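Local coordinates for protein histone-lysine N-methyltransferase SETMAR (Homo sapiens, PDB 3BO5) that dimethylates histone H3 with its methyltransferase region, the part present here, using S-adenosyl-L-methionine, and as a transposase fusion takes part in DNA double-strand break repair, at residues R150-Y155 with E243-D248; Y179-R184 with P229-F234; M219-I224 with A260-L265. The protein carries 2 engineered substitutions. All blocks are in the same frame, centred on the assembly; numbering follows the deposited sequence. Where two conformers were deposited one is given.

Interaction 1: residues R150-Y155 with E243-D248; sequences RFVCEY and EELSYD
Y155 carries its ring anti to the backbone N (chi1 -164°), while Y247 holds CG between its backbone N and carbonyl carbon (chi1 64°), and these two settings bring the rings together at about a right angle. The pair is an offset edge-to-face stack: the planes stand at 78°, the centroids are 5.7 Å apart, and the edge of Y247 is turned toward the face of Y155. The hydroxyl end leads. Y247 OH lies above the Y155 ring near its rim, with Y155 CE1 its nearest atom at 3.3 Å, and Y247 CE2 follows at 3.9 Å from Y155 CD1. Neither hydroxyl spends its polarity on the other: Y155 OH bonds to the backbone O of Y179 and Y247 OH to NH1 of R264, which pins the far end of each ring. This is the core of the SET domain, where strand 151-160 of one sheet faces strand 244-247 of another, and the side chain of Y155 is about 6 Å from the bound S-adenosyl-L-homocysteine, nearest atoms. Three residues before Y155 and two before Y247, V152 and L245 meet tip to tip, V152 CG1 lying 4.0 Å from L245 CD1, with F128 and L217 packed against both side chains. V152 and C153 together face L233 in a classic beta bulge, an irregularity in the strand just ahead of the tyrosine. M219 touches both Y155 and Y247.

Interaction 2: residues Y179-R184 with P229-F234; sequences YIIAIR and PKLALF. With SAH (S-adenosyl-L-homocysteine), chain F.
Y179 OH gives its proton to the carboxylate oxygen OXT of S-adenosyl-L-homocysteine, 2.8 Å away, and so grips the amino-acid end of the product. The same ring lies close to the sulfur, its CE2 3.4 Å from SD of the ligand, in an oblique approach that is neither face-on nor edge-on. R207 makes a cation-pi contact with this ring. A phenylalanine in place of Y179 would probably leave the ligand carboxylate without this hydroxyl mate. Further along, I181 and I183 meet strand 230-235 purely through apolar branches. CD1 of L231 lies between the two isoleucines, while CD2 meets I183. The closest touch is that of L231 CD1, 3.5 Å from CG2 of I181, where the two side chains run by one another, pointing opposite ways. CD2 of L231 meets CG1 of I183 at 3.6 Å, and there the side chains reach toward each other tip to tip. I183 can do this because its CG1 is anti to the carbonyl carbon (chi1 -52°), with CD1 folded back near both leucine methyls. Y155 also packs on I181 and L231. This small aliphatic core thus sits beside the S-adenosyl-L-methionine site of the SET domain, to which Y179, two residues before I181, belongs.

Interaction 3: residues M219-I224 with A260-L265; sequences MIPVRI and ASKERL. Engineered in segment 260-265: A260 (natural residue Glu), S261 (natural residue Asp).
K262, M219 and P221 carry this contact, and the lysine gives up more surface than the other two. It comes from strand 260-266 and lays its aliphatic chain against M219 and P221. Its CD rests 3.6 Å from the backbone O of M219, the closest approach between the two segments, and its NZ is 3.8 Å from that same oxygen, which is too far to count as a hydrogen bond. The chain gets there by bending: it starts with CG anti to the carbonyl carbon (chi1 -67°) and turns again at chi2, chi3 and chi4, curling round instead of stretching straight out. Two conformers of this lysine were deposited, so the position of its end describes one of them.

M219 sends its side chain toward the opposite strand with CG anti to the backbone N (chi1 -174°), and its sulfur SD stands 4.4 Å from CB of K262. The thioether also packs on I181, L231 and L233, joining this contact to the apolar core. P221 adds its ring carbon CD, 4.3 Å from CD of K262, a loose van der Waals touch. I183 also packs on the lysine. A260, an engineered residue that is Glu in the natural sequence, points toward P221 but makes no close contact with it.

The two segments thus belong to different strands of the curled sheet in the catalytic part of the protein, and their side chains meet across its interior. Chemically the contact sets apolar side-chain atoms against one another and against backbone, with no hydrogen bond or salt bridge between the segments. The O of M219 is buried here without a partner in the model, so the nearby lysine methylenes, in the conformer given, probably shield this carbonyl without satisfying it.

In the fold
All three contacts reach the same mixed, curled sheet of the SET domain. Interactions 2 and 3 have centres about 4 Å apart and interlock, since strands 217-223 and 230-235 pair antiparallel, as do 181-185 and 260-266. The centre of interaction 1 lies about 12 to 13 Å from both; its strand 151-160 pairs with 230-235, while 244-247 belongs to a second sheet. Along the chain, 150-155 comes first, then 179-184, 219-224, 229-234, 243-248 and 260-265. Interaction 2 therefore falls wholly between the two halves of interaction 1, and interaction 3 alternates with each of the others. Distant strands are thus drawn into one core beside the S-adenosyl-L-homocysteine pocket.

Interaction 1: residues R150-Y155 with E243-D248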
loop_
_atom_site.group_PDB
_atom_site.type_symbol
_atom_site.label_atom_id
_atom_site.label_comp_id
_atom_site.label_asym_id
_atom_site.label_seq_id
_atom_site.Cartn_x
_atom_site.Cartn_y
_atom_site.Cartn_z
ATOM N N ARG A 150 1.275 -11.781 6.153
ATOM C CA ARG A 150 1.717 -10.716 7.042
ATOM C C ARG A 150 1.666 -9.345 6.355
ATOM O O ARG A 150 1.885 -9.219 5.131
ATOM C CB ARG A 150 3.135 -10.989 7.532
ATOM C CG ARG A 150 3.109 -12.081 8.636
ATOM C CD ARG A 150 2.453 -11.643 9.981
ATOM N NE ARG A 150 3.192 -10.556 10.598
ATOM C CZ ARG A 150 4.385 -10.640 11.192
ATOM N NH1 ARG A 150 4.909 -11.844 11.401
ATOM N NH2 ARG A 150 5.018 -9.538 11.616
ATOM N N PHE A 151 1.315 -8.310 7.133
ATOM C CA PHE A 151 1.296 -6.952 6.598
ATOM C C PHE A 151 2.705 -6.545 6.314
ATOM O O PHE A 151 3.602 -6.674 7.157
ATOM C CB PHE A 151 0.703 -6.000 7.682
ATOM C CG PHE A 151 0.835 -4.544 7.319
ATOM C CD1 PHE A 151 0.112 -4.057 6.199
ATOM C CD2 PHE A 151 1.659 -3.700 8.058
ATOM C CE1 PHE A 151 0.237 -2.636 5.815
ATOM C CE2 PHE A 151 1.808 -2.345 7.672
ATOM C CZ PHE A 151 1.073 -1.814 6.571
ATOM N N VAL A 152 2.875 -5.962 5.149
ATOM C CA VAL A 152 4.190 -5.552 4.701
ATOM C C VAL A 152 4.366 -4.024 4.787
ATOM O O VAL A 152 5.154 -3.515 5.559
ATOM C CB VAL A 152 4.447 -6.075 3.292
ATOM C CG1 VAL A 152 5.760 -5.539 2.724
ATOM C CG2 VAL A 152 4.604 -7.626 3.416
ATOM N N CYS A 153 3.545 -3.308 4.020
ATOM C CA CYS A 153 3.600 -1.848 4.134
ATOM C C CYS A 153 2.374 -1.244 3.468
ATOM O O CYS A 153 1.689 -1.911 2.715
ATOM C CB CYS A 153 4.894 -1.256 3.528
ATOM S SG CYS A 153 4.998 -1.501 1.741
ATOM N N GLU A 154 2.107 0.022 3.799
ATOM C CA GLU A 154 1.105 0.779 2.987
ATOM C C GLU A 154 1.721 1.345 1.739
ATOM O O GLU A 154 2.913 1.444 1.573
ATOM C CB GLU A 154 0.558 2.003 3.766
ATOM C CG GLU A 154 -0.262 1.623 4.905
ATOM C CD GLU A 154 -0.785 2.871 5.640
ATOM O OE1 GLU A 154 -0.796 2.821 6.873
ATOM O OE2 GLU A 154 -1.168 3.907 4.979
ATOM N N TYR A 155 0.803 1.718 0.830
ATOM C CA TYR A 155 1.168 2.649 -0.238
ATOM C C TYR A 155 0.474 3.945 0.170
ATOM O O TYR A 155 -0.738 4.112 0.045
ATOM C CB TYR A 155 0.587 2.078 -1.540
ATOM C CG TYR A 155 1.190 2.702 -2.799
ATOM C CD1 TYR A 155 2.439 2.306 -3.308
ATOM C CD2 TYR A 155 0.478 3.723 -3.459
ATOM C CE1 TYR A 155 3.013 2.874 -4.421
ATOM C CE2 TYR A 155 1.042 4.328 -4.623
ATOM C CZ TYR A 155 2.287 3.905 -5.089
ATOM O OH TYR A 155 2.850 4.461 -6.191
ATOM N N GLU A 243 14.333 -10.992 -1.096
ATOM C CA GLU A 243 13.394 -11.125 -2.197
ATOM C C GLU A 243 12.831 -9.729 -2.406
ATOM O O GLU A 243 12.335 -9.075 -1.450
ATOM C CB GLU A 243 12.224 -12.071 -1.865
ATOM C CG GLU A 243 11.361 -12.342 -3.081
ATOM C CD GLU A 243 10.360 -13.432 -2.846
ATOM O OE1 GLU A 243 10.633 -14.311 -1.988
ATOM O OE2 GLU A 243 9.305 -13.465 -3.538
ATOM N N GLU A 244 12.789 -9.355 -3.669
ATOM C CA GLU A 244 12.161 -8.069 -4.024
ATOM C C GLU A 244 10.650 -8.131 -3.843
ATOM O O GLU A 244 10.010 -9.170 -4.098
ATOM C CB GLU A 244 12.409 -7.709 -5.471
ATOM C CG GLU A 244 11.704 -6.378 -5.890
ATOM C CD GLU A 244 12.148 -5.874 -7.255
ATOM O OE1 GLU A 244 12.800 -6.656 -8.032
ATOM O OE2 GLU A 244 11.820 -4.697 -7.600
ATOM N N LEU A 245 10.103 -7.027 -3.321
ATOM C CA LEU A 245 8.657 -6.937 -3.005
ATOM C C LEU A 245 7.977 -6.282 -4.215
ATOM O O LEU A 245 8.524 -5.280 -4.743
ATOM C CB LEU A 245 8.475 -6.058 -1.774
ATOM C CG LEU A 245 9.134 -6.667 -0.521
ATOM C CD1 LEU A 245 9.184 -5.620 0.565
ATOM C CD2 LEU A 245 8.353 -7.885 -0.028
ATOM N N SER A 246 6.854 -6.824 -4.629
ATOM C CA SER A 246 6.178 -6.286 -5.837
ATOM C C SER A 246 4.709 -6.387 -5.690
ATOM O O SER A 246 4.183 -7.244 -4.945
ATOM C CB SER A 246 6.626 -7.090 -7.017
ATOM O OG SER A 246 6.290 -8.475 -6.878
ATOM N N TYR A 247 3.969 -5.551 -6.426
ATOM C CA TYR A 247 2.534 -5.809 -6.511
ATOM C C TYR A 247 2.110 -5.564 -7.965
ATOM O O TYR A 247 2.932 -5.133 -8.780
ATOM C CB TYR A 247 1.680 -4.912 -5.611
ATOM C CG TYR A 247 1.621 -3.403 -5.817
ATOM C CD1 TYR A 247 0.585 -2.815 -6.541
ATOM C CD2 TYR A 247 2.562 -2.539 -5.155
ATOM C CE1 TYR A 247 0.458 -1.433 -6.600
ATOM C CE2 TYR A 247 2.427 -1.145 -5.224
ATOM C CZ TYR A 247 1.389 -0.624 -5.962
ATOM O OH TYR A 247 1.126 0.730 -6.029
ATOM N N ASP A 248 0.872 -5.972 -8.239
ATOM C CA ASP A 248 0.406 -5.868 -9.616
ATOM C C ASP A 248 -0.168 -4.501 -9.875
ATOM O O ASP A 248 -1.175 -4.137 -9.268
ATOM C CB ASP A 248 -0.651 -6.936 -9.823
ATOM C CG ASP A 248 -1.364 -6.867 -11.190
ATOM O OD1 ASP A 248 -1.017 -6.058 -12.084
ATOM O OD2 ASP A 248 -2.268 -7.768 -11.313
#

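Interaction 2: residues Y179-R184 with P229-F234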
loop_
_atom_site.group_PDB
_atom_site.type_symbol
_atom_site.label_atom_id
_atom_site.label_comp_id
_atom_site.label_asym_id
_atom_site.label_seq_id
_atom_site.Cartn_x
_atom_site.Cartn_y
_atom_site.Cartn_z
ATOM N N TYR A 179 3.695 7.236 -10.203
ATOM C CA TYR A 179 3.320 6.657 -8.891
ATOM C C TYR A 179 1.875 6.782 -8.495
ATOM O O TYR A 179 1.464 6.210 -7.481
ATOM C CB TYR A 179 4.131 7.366 -7.761
ATOM C CG TYR A 179 5.625 7.299 -7.826
ATOM C CD1 TYR A 179 6.331 8.287 -8.479
ATOM C CD2 TYR A 179 6.319 6.266 -7.229
ATOM C CE1 TYR A 179 7.730 8.201 -8.576
ATOM C CE2 TYR A 179 7.661 6.161 -7.262
ATOM C CZ TYR A 179 8.404 7.155 -7.938
ATOM O OH TYR A 179 9.769 7.121 -8.069
ATOM N N ILE A 180 1.057 7.557 -9.236
ATOM C CA ILE A 180 -0.301 7.737 -8.782
ATOM C C ILE A 180 -1.069 6.442 -8.918
ATOM O O ILE A 180 -0.925 5.733 -9.938
ATOM C CB ILE A 180 -1.009 8.835 -9.623
ATOM C CG1 ILE A 180 -0.186 10.124 -9.511
ATOM C CG2 ILE A 180 -2.423 9.060 -9.105
ATOM C CD1 ILE A 180 -0.888 11.292 -10.217
ATOM N N ILE A 181 -1.905 6.129 -7.935
ATOM C CA ILE A 181 -2.758 4.957 -8.042
ATOM C C ILE A 181 -4.202 5.394 -7.806
ATOM O O ILE A 181 -4.498 6.320 -6.996
ATOM C CB ILE A 181 -2.364 3.838 -6.977
ATOM C CG1 ILE A 181 -3.079 2.552 -7.295
ATOM C CG2 ILE A 181 -2.632 4.325 -5.536
ATOM C CD1 ILE A 181 -2.550 1.339 -6.432
ATOM N N ALA A 182 -5.099 4.744 -8.538
ATOM C CA ALA A 182 -6.534 5.007 -8.432
ATOM C C ALA A 182 -7.251 3.800 -7.864
ATOM O O ALA A 182 -7.158 2.688 -8.384
ATOM C CB ALA A 182 -7.146 5.366 -9.813
ATOM N N ILE A 183 -7.957 4.006 -6.767
ATOM C CA ILE A 183 -8.662 2.937 -6.087
ATOM C C ILE A 183 -10.156 3.232 -6.276
ATOM O O ILE A 183 -10.638 4.278 -5.913
ATOM C CB ILE A 183 -8.357 2.904 -4.575
ATOM C CG1 ILE A 183 -6.867 2.895 -4.319
ATOM C CG2 ILE A 183 -9.098 1.700 -3.865
ATOM C CD1 ILE A 183 -6.173 1.735 -5.033
ATOM N N ARG A 184 -10.888 2.301 -6.840
ATOM C CA ARG A 184 -12.339 2.498 -6.963
ATOM C C ARG A 184 -13.022 1.336 -6.295
ATOM O O ARG A 184 -12.744 0.194 -6.631
ATOM C CB ARG A 184 -12.762 2.641 -8.447
ATOM C CG ARG A 184 -12.079 3.865 -9.081
ATOM C CD ARG A 184 -12.663 4.192 -10.444
ATOM N NE ARG A 184 -12.142 5.488 -10.905
ATOM C CZ ARG A 184 -10.963 5.660 -11.513
ATOM N NH1 ARG A 184 -10.606 6.885 -11.916
ATOM N NH2 ARG A 184 -10.148 4.621 -11.729
ATOM N N PRO A 229 -9.237 5.066 2.605
ATOM C CA PRO A 229 -8.621 3.806 3.021
ATOM C C PRO A 229 -7.111 3.806 2.983
ATOM O O PRO A 229 -6.483 4.536 2.214
ATOM C CB PRO A 229 -9.096 2.806 1.961
ATOM C CG PRO A 229 -9.117 3.633 0.708
ATOM C CD PRO A 229 -9.842 4.937 1.267
ATOM N N LYS A 230 -6.507 3.023 3.869
ATOM C CA LYS A 230 -5.131 2.702 3.737
ATOM C C LYS A 230 -5.003 1.637 2.642
ATOM O O LYS A 230 -5.874 0.784 2.486
ATOM C CB LYS A 230 -4.691 2.072 5.068
ATOM C CG LYS A 230 -4.967 2.942 6.249
ATOM C CD LYS A 230 -4.437 4.378 6.095
ATOM C CE LYS A 230 -4.628 5.121 7.435
ATOM N NZ LYS A 230 -4.414 6.621 7.124
ATOM N N LEU A 231 -3.938 1.746 1.850
ATOM C CA LEU A 231 -3.713 0.817 0.735
ATOM C C LEU A 231 -2.662 -0.130 1.248
ATOM O O LEU A 231 -1.475 0.122 1.183
ATOM C CB LEU A 231 -3.192 1.585 -0.496
ATOM C CG LEU A 231 -4.178 2.643 -1.025
ATOM C CD1 LEU A 231 -3.647 3.138 -2.385
ATOM C CD2 LEU A 231 -5.620 2.203 -1.054
ATOM N N ALA A 232 -3.162 -1.204 1.844
ATOM C CA ALA A 232 -2.283 -2.052 2.688
ATOM C C ALA A 232 -1.783 -3.223 1.885
ATOM O O ALA A 232 -2.610 -3.953 1.343
ATOM C CB ALA A 232 -3.106 -2.529 3.881
ATOM N N LEU A 233 -0.465 -3.442 1.838
ATOM C CA LEU A 233 0.092 -4.565 1.012
ATOM C C LEU A 233 0.439 -5.648 2.023
ATOM O O LEU A 233 1.116 -5.394 3.034
ATOM C CB LEU A 233 1.394 -4.175 0.303
ATOM C CG LEU A 233 0.933 -3.204 -0.797
ATOM C CD1 LEU A 233 1.482 -1.814 -0.786
ATOM C CD2 LEU A 233 0.714 -3.870 -2.118
ATOM N N PHE A 234 -0.136 -6.831 1.733
ATOM C CA PHE A 234 0.147 -8.049 2.543
ATOM C C PHE A 234 0.885 -9.053 1.720
ATOM O O PHE A 234 0.722 -9.118 0.498
ATOM C CB PHE A 234 -1.184 -8.685 3.027
ATOM C CG PHE A 234 -1.969 -7.824 3.995
ATOM C CD1 PHE A 234 -1.845 -8.007 5.352
ATOM C CD2 PHE A 234 -2.865 -6.884 3.492
ATOM C CE1 PHE A 234 -2.596 -7.219 6.234
ATOM C CE2 PHE A 234 -3.568 -6.042 4.365
ATOM C CZ PHE A 234 -3.458 -6.205 5.696
HETATM N N SAH F . 11.485 1.934 -9.891
HETATM C CA SAH F . 10.820 3.091 -9.209
HETATM C CB SAH F . 9.889 2.638 -8.059
HETATM C CG SAH F . 8.552 2.156 -8.651
HETATM S SD SAH F . 7.602 3.524 -9.373
HETATM C C SAH F . 11.917 4.062 -8.716
HETATM O O SAH F . 13.086 3.912 -9.057
HETATM O OXT SAH F . 11.557 5.006 -7.939
HETATM C "C5'" SAH F . 7.184 2.805 -10.973
HETATM C "C4'" SAH F . 8.308 2.847 -12.005
HETATM O "O4'" SAH F . 9.284 1.832 -11.750
HETATM C "C3'" SAH F . 7.843 2.554 -13.401
HETATM O "O3'" SAH F . 7.330 3.757 -14.038
HETATM C "C2'" SAH F . 9.072 2.032 -14.088
HETATM O "O2'" SAH F . 10.046 3.067 -14.315
HETATM C "C1'" SAH F . 9.667 1.187 -12.979
HETATM N N9 SAH F . 9.093 -0.172 -12.917
HETATM C C8 SAH F . 8.333 -0.738 -11.898
HETATM N N7 SAH F . 8.100 -2.001 -12.196
HETATM C C5 SAH F . 8.712 -2.301 -13.361
HETATM C C6 SAH F . 8.732 -3.493 -14.117
HETATM N N6 SAH F . 8.201 -4.664 -13.759
HETATM N N1 SAH F . 9.426 -3.403 -15.320
HETATM C C2 SAH F . 10.027 -2.252 -15.726
HETATM N N3 SAH F . 10.054 -1.073 -15.009
HETATM C C4 SAH F . 9.318 -1.147 -13.865
#

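Interaction 3: residues M219-I224 with A260-L265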
loop_
_atom_site.group_PDB
_atom_site.type_symbol
_atom_site.label_atom_id
_atom_site.label_comp_id
_atom_site.label_asym_id
_atom_site.label_seq_id
_atom_site.Cartn_x
_atom_site.Cartn_y
_atom_site.Cartn_z
ATOM N N MET A 219 -2.683 -5.887 -2.477
ATOM C CA MET A 219 -3.129 -4.647 -1.876
ATOM C C MET A 219 -4.622 -4.732 -1.487
ATOM O O MET A 219 -5.466 -5.126 -2.307
ATOM C CB MET A 219 -2.997 -3.529 -2.912
ATOM C CG MET A 219 -3.320 -2.143 -2.236
ATOM S SD MET A 219 -3.169 -0.867 -3.500
ATOM C CE MET A 219 -1.380 -0.617 -3.475
ATOM N N ILE A 220 -4.925 -4.401 -0.229
ATOM C CA ILE A 220 -6.264 -4.414 0.284
ATOM C C ILE A 220 -6.586 -3.026 0.824
ATOM O O ILE A 220 -5.810 -2.515 1.609
ATOM C CB ILE A 220 -6.304 -5.392 1.530
ATOM C CG1 ILE A 220 -5.970 -6.812 1.085
ATOM C CG2 ILE A 220 -7.709 -5.468 2.123
ATOM C CD1 ILE A 220 -6.742 -7.230 -0.093
ATOM N N PRO A 221 -7.735 -2.411 0.408
ATOM C CA PRO A 221 -8.121 -1.133 1.092
ATOM C C PRO A 221 -8.540 -1.442 2.514
ATOM O O PRO A 221 -9.386 -2.312 2.745
ATOM C CB PRO A 221 -9.330 -0.636 0.254
ATOM C CG PRO A 221 -9.316 -1.467 -1.046
ATOM C CD PRO A 221 -8.655 -2.789 -0.672
ATOM N N VAL A 222 -7.867 -0.802 3.477
ATOM C CA VAL A 222 -8.167 -1.059 4.871
ATOM C C VAL A 222 -8.562 0.273 5.513
ATOM O O VAL A 222 -7.771 1.217 5.504
ATOM C CB VAL A 222 -6.950 -1.668 5.589
ATOM C CG1 VAL A 222 -7.263 -1.753 7.091
ATOM C CG2 VAL A 222 -6.649 -3.076 5.024
ATOM N N ARG A 223 -9.796 0.316 6.058
ATOM C CA ARG A 223 -10.194 1.530 6.792
ATOM C C ARG A 223 -9.926 1.439 8.259
ATOM O O ARG A 223 -10.145 0.398 8.855
ATOM C CB ARG A 223 -11.670 1.886 6.491
ATOM C CG ARG A 223 -11.838 2.420 5.072
ATOM C CD ARG A 223 -13.268 2.559 4.634
ATOM N NE ARG A 223 -13.265 3.254 3.340
ATOM C CZ ARG A 223 -13.040 2.660 2.165
ATOM N NH1 ARG A 223 -12.764 1.352 2.092
ATOM N NH2 ARG A 223 -13.092 3.395 1.046
ATOM N N ILE A 224 -9.482 2.543 8.853
ATOM C CA ILE A 224 -9.140 2.585 10.265
ATOM C C ILE A 224 -9.910 3.778 10.859
ATOM O O ILE A 224 -11.061 3.638 11.229
ATOM C CB ILE A 224 -7.659 2.676 10.516
ATOM C CG1 ILE A 224 -6.952 1.538 9.691
ATOM C CG2 ILE A 224 -7.338 2.566 12.048
ATOM C CD1 ILE A 224 -5.460 1.358 9.941
ATOM N N ALA A 260 -13.543 -3.751 -6.291
ATOM C CA ALA A 260 -12.429 -2.819 -6.008
ATOM C C ALA A 260 -11.301 -2.868 -6.999
ATOM O O ALA A 260 -10.416 -3.726 -6.890
ATOM C CB ALA A 260 -11.884 -3.023 -4.588
ATOM N N SER A 261 -11.282 -1.901 -7.910
ATOM C CA SER A 261 -10.193 -1.804 -8.883
ATOM C C SER A 261 -9.067 -0.985 -8.215
ATOM O O SER A 261 -9.318 -0.072 -7.435
ATOM C CB SER A 261 -10.690 -1.127 -10.152
ATOM O OG SER A 261 -11.193 0.151 -9.878
ATOM N N LYS A 262 -7.803 -1.327 -8.544
ATOM C CA LYS A 262 -6.656 -0.671 -7.917
ATOM C C LYS A 262 -5.654 -0.527 -9.043
ATOM O O LYS A 262 -4.946 -1.466 -9.382
ATOM C CB LYS A 262 -6.098 -1.507 -6.721
ATOM C CG LYS A 262 -7.084 -1.593 -5.488
ATOM C CD LYS A 262 -7.098 -2.906 -4.688
ATOM C CE LYS A 262 -7.871 -3.926 -5.426
ATOM N NZ LYS A 262 -8.587 -4.839 -4.537
ATOM N N GLU A 263 -5.667 0.651 -9.694
ATOM C CA GLU A 263 -4.901 0.826 -10.928
ATOM C C GLU A 263 -3.880 1.931 -10.841
ATOM O O GLU A 263 -4.215 3.094 -10.556
ATOM C CB GLU A 263 -5.866 1.217 -12.044
ATOM C CG GLU A 263 -6.937 0.140 -12.166
ATOM C CD GLU A 263 -8.024 0.532 -13.121
ATOM O OE1 GLU A 263 -8.845 1.391 -12.754
ATOM O OE2 GLU A 263 -8.023 -0.015 -14.235
ATOM N N ARG A 264 -2.644 1.581 -11.178
ATOM C CA ARG A 264 -1.616 2.608 -11.304
ATOM C C ARG A 264 -1.801 3.397 -12.593
ATOM O O ARG A 264 -2.138 2.840 -13.636
ATOM C CB ARG A 264 -0.218 1.991 -11.269
ATOM C CG ARG A 264 0.110 1.527 -9.887
ATOM C CD ARG A 264 0.711 2.645 -9.041
ATOM N NE ARG A 264 2.027 3.102 -9.410
ATOM C CZ ARG A 264 3.167 2.663 -8.834
ATOM N NH1 ARG A 264 3.084 1.798 -7.820
ATOM N NH2 ARG A 264 4.339 3.132 -9.228
ATOM N N LEU A 265 -1.565 4.703 -12.542
ATOM C CA LEU A 265 -1.885 5.531 -13.730
ATOM C C LEU A 265 -0.600 6.031 -14.367
ATOM O O LEU A 265 0.416 6.225 -13.679
ATOM C CB LEU A 265 -2.685 6.752 -13.275
ATOM C CG LEU A 265 -3.970 6.430 -12.483
ATOM C CD1 LEU A 265 -4.624 7.783 -12.104
ATOM C CD2 LEU A 265 -4.903 5.499 -13.179
#